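Local coordinates for protein acetyl-CoA acetyltransferase (Mycobacterium smegmatis, PDB 4EGV) that is a monomeric thiolase-like protein with a thiolase fold, probably acting as an acyltransferase, at residues 336-341 against 399-404. Sequence-based numbering, arbitrary orientation.
Sequences DVAAFD and PGQFAL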
ATOM      1  N   ASP A 336      21.287  -4.433   4.686  1.00 53.24           N
ATOM      2  CA  ASP A 336      21.975  -3.599   3.703  1.00 52.69           C
ATOM      3  C   ASP A 336      21.161  -2.369   3.209  1.00 51.58           C
ATOM      4  O   ASP A 336      21.695  -1.498   2.528  1.00 51.13           O
ATOM      5  CB  ASP A 336      22.459  -4.469   2.516  1.00 53.25           C
ATOM      6  CG  ASP A 336      23.420  -5.604   2.939  1.00 54.52           C
ATOM      7  OD1 ASP A 336      24.217  -5.425   3.862  1.00 55.19           O
ATOM      8  OD2 ASP A 336      23.399  -6.691   2.339  1.00 55.58           O
ATOM      9  N   VAL A 337      19.867  -2.337   3.549  1.00 50.28           N
ATOM     10  CA  VAL A 337      18.930  -1.261   3.215  1.00 48.29           C
ATOM     11  C   VAL A 337      19.122  -0.061   4.155  1.00 47.40           C
ATOM     12  O   VAL A 337      19.222  -0.216   5.372  1.00 46.70           O
ATOM     13  CB  VAL A 337      17.472  -1.754   3.316  1.00 48.33           C
ATOM     14  CG1 VAL A 337      16.516  -0.698   2.891  1.00 47.68           C
ATOM     15  CG2 VAL A 337      17.254  -2.940   2.461  1.00 47.89           C
ATOM     16  N   ALA A 338      19.172   1.127   3.567  1.00 46.01           N
ATOM     17  CA  ALA A 338      19.379   2.361   4.292  1.00 45.19           C
ATOM     18  C   ALA A 338      18.084   3.099   4.682  1.00 44.66           C
ATOM     19  O   ALA A 338      18.044   3.797   5.688  1.00 43.56           O
ATOM     20  CB  ALA A 338      20.284   3.260   3.499  1.00 45.07           C
ATOM     21  N   ALA A 339      17.031   2.936   3.879  1.00 44.38           N
ATOM     22  CA  ALA A 339      15.756   3.653   4.055  1.00 43.67           C
ATOM     23  C   ALA A 339      14.589   2.827   3.541  1.00 43.15           C
ATOM     24  O   ALA A 339      14.724   2.110   2.556  1.00 42.80           O
ATOM     25  CB  ALA A 339      15.786   5.026   3.372  1.00 43.02           C
ATOM     26  N   PHE A 340      13.453   2.938   4.232  1.00 42.94           N
ATOM     27  CA  PHE A 340      12.210   2.232   3.891  1.00 42.13           C
ATOM     28  C   PHE A 340      11.067   3.215   3.695  1.00 41.25           C
ATOM     29  O   PHE A 340      10.955   4.159   4.441  1.00 40.53           O
ATOM     30  CB  PHE A 340      11.792   1.270   5.019  1.00 42.06           C
ATOM     31  CG  PHE A 340      12.715   0.106   5.217  1.00 42.16           C
ATOM     32  CD1 PHE A 340      12.506  -1.085   4.539  1.00 40.79           C
ATOM     33  CD2 PHE A 340      13.781   0.189   6.106  1.00 43.57           C
ATOM     34  CE1 PHE A 340      13.340  -2.150   4.722  1.00 40.97           C
ATOM     35  CE2 PHE A 340      14.635  -0.878   6.289  1.00 42.75           C
ATOM     36  CZ  PHE A 340      14.413  -2.046   5.594  1.00 42.87           C
ATOM     37  N   ASP A 341      10.247   2.980   2.671  1.00 40.99           N
ATOM     38  CA  ASP A 341       8.879   3.495   2.605  1.00 40.39           C
ATOM     39  C   ASP A 341       7.923   2.330   2.463  1.00 39.68           C
ATOM     40  O   ASP A 341       7.804   1.733   1.406  1.00 38.63           O
ATOM     41  CB  ASP A 341       8.635   4.501   1.481  1.00 40.59           C
ATOM     42  CG  ASP A 341       7.307   5.270   1.665  1.00 41.34           C
ATOM     43  OD1 ASP A 341       7.293   6.290   2.356  1.00 41.54           O
ATOM     44  OD2 ASP A 341       6.274   4.860   1.114  1.00 43.16           O
ATOM     45  N   PRO A 399      24.878   8.358  -2.395  1.00 49.51           N
ATOM     46  CA  PRO A 399      25.147   7.437  -3.525  1.00 48.74           C
ATOM     47  C   PRO A 399      25.750   6.098  -3.073  1.00 47.82           C
ATOM     48  O   PRO A 399      26.583   6.071  -2.184  1.00 47.74           O
ATOM     49  CB  PRO A 399      26.118   8.231  -4.417  1.00 48.77           C
ATOM     50  CG  PRO A 399      26.158   9.641  -3.833  1.00 49.51           C
ATOM     51  CD  PRO A 399      25.782   9.529  -2.393  1.00 49.31           C
ATOM     52  N   GLY A 400      25.320   4.999  -3.670  1.00 46.93           N
ATOM     53  CA  GLY A 400      25.788   3.684  -3.245  1.00 46.05           C
ATOM     54  C   GLY A 400      24.858   2.914  -2.310  1.00 45.77           C
ATOM     55  O   GLY A 400      24.839   1.685  -2.348  1.00 45.21           O
ATOM     56  N   GLN A 401      24.089   3.627  -1.471  1.00 45.63           N
ATOM     57  CA  GLN A 401      23.096   3.018  -0.571  1.00 45.10           C
ATOM     58  C   GLN A 401      21.792   2.554  -1.263  1.00 43.67           C
ATOM     59  O   GLN A 401      21.542   2.896  -2.404  1.00 43.01           O
ATOM     60  CB  GLN A 401      22.839   3.959   0.581  1.00 45.48           C
ATOM     61  CG  GLN A 401      23.947   3.921   1.613  1.00 48.67           C
ATOM     62  CD  GLN A 401      23.866   5.082   2.576  1.00 52.42           C
ATOM     63  OE1 GLN A 401      24.638   6.018   2.478  1.00 53.71           O
ATOM     64  NE2 GLN A 401      22.919   5.038   3.495  1.00 53.34           N
ATOM     65  N   PHE A 402      20.991   1.761  -0.560  1.00 42.49           N
ATOM     66  CA  PHE A 402      19.797   1.128  -1.119  1.00 41.20           C
ATOM     67  C   PHE A 402      18.546   1.499  -0.377  1.00 39.91           C
ATOM     68  O   PHE A 402      18.571   1.545   0.812  1.00 39.37           O
ATOM     69  CB  PHE A 402      19.937  -0.393  -1.084  1.00 41.59           C
ATOM     70  CG  PHE A 402      20.891  -0.936  -2.089  1.00 42.62           C
ATOM     71  CD1 PHE A 402      20.434  -1.498  -3.269  1.00 43.55           C
ATOM     72  CD2 PHE A 402      22.262  -0.881  -1.859  1.00 43.77           C
ATOM     73  CE1 PHE A 402      21.336  -2.011  -4.211  1.00 43.71           C
ATOM     74  CE2 PHE A 402      23.166  -1.377  -2.785  1.00 43.91           C
ATOM     75  CZ  PHE A 402      22.708  -1.954  -3.956  1.00 44.14           C
ATOM     76  N   ALA A 403      17.446   1.739  -1.108  1.00 39.41           N
ATOM     77  CA  ALA A 403      16.081   2.096  -0.541  1.00 37.81           C
ATOM     78  C   ALA A 403      14.946   1.163  -0.998  1.00 36.23           C
ATOM     79  O   ALA A 403      14.759   0.936  -2.183  1.00 35.67           O
ATOM     80  CB  ALA A 403      15.718   3.535  -0.865  1.00 37.17           C
ATOM     81  N   LEU A 404      14.190   0.644  -0.046  1.00 34.64           N
ATOM     82  CA  LEU A 404      13.088  -0.254  -0.350  1.00 32.88           C
ATOM     83  C   LEU A 404      11.723   0.466  -0.289  1.00 32.19           C
ATOM     84  O   LEU A 404      11.423   1.193   0.668  1.00 31.09           O
ATOM     85  CB  LEU A 404      13.138  -1.463   0.589  1.00 32.04           C
ATOM     86  CG  LEU A 404      12.213  -2.639   0.327  1.00 31.17           C
ATOM     87  CD1 LEU A 404      12.886  -3.912   0.676  1.00 30.16           C
ATOM     88  CD2 LEU A 404      10.912  -2.520   1.106  1.00 27.05           C
TER
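Leu-404 CB touches both Phe-340 and Val-337, 4.0 Å from Phe-340 CD1 and 4.2 Å from Val-337 CG1, at the apolar centre of two parallel strands at the edge of the mixed sheet of this thiolase fold. Strand 337-342 is outermost in that sheet, and 402-409 separates it from 414-421, whose Val-417 and Ile-419 also touch Leu-404. With CG1 of Val-337 anti to its backbone N (chi1 -176°), that methyl comes over the Phe-340 ring from the start of the strand, 3.7 Å above the ring plane and offset toward its rim. Phe-340 and Leu-404 share one face of the sheet, Ala-339 and Ala-403 the other.

Outward from this core, main-chain hydrogen bonds set the pairing. Leu-404 is gripped from both its polar ends: its N donates to Ala-339 O (3.0 Å), and Asp-341 N donates to its O (N-H...O 170°), whereas earlier in the pair Ala-338 N hydrogen-bonds Phe-402 O at 2.9 Å. The short strand axes run parallel in sense, 32° apart.

At the polar edge, the Asp-341 carboxylate is held from outside the pair: OD1 accepts Leu-369 N and OD2 hydrogen-bonds Tyr-383 OH. At the opposite end, the extended Gln-401 side chain runs beside the Ala-338 methyl, Gln-401 CB lying 3.9 Å from Ala-338 CB.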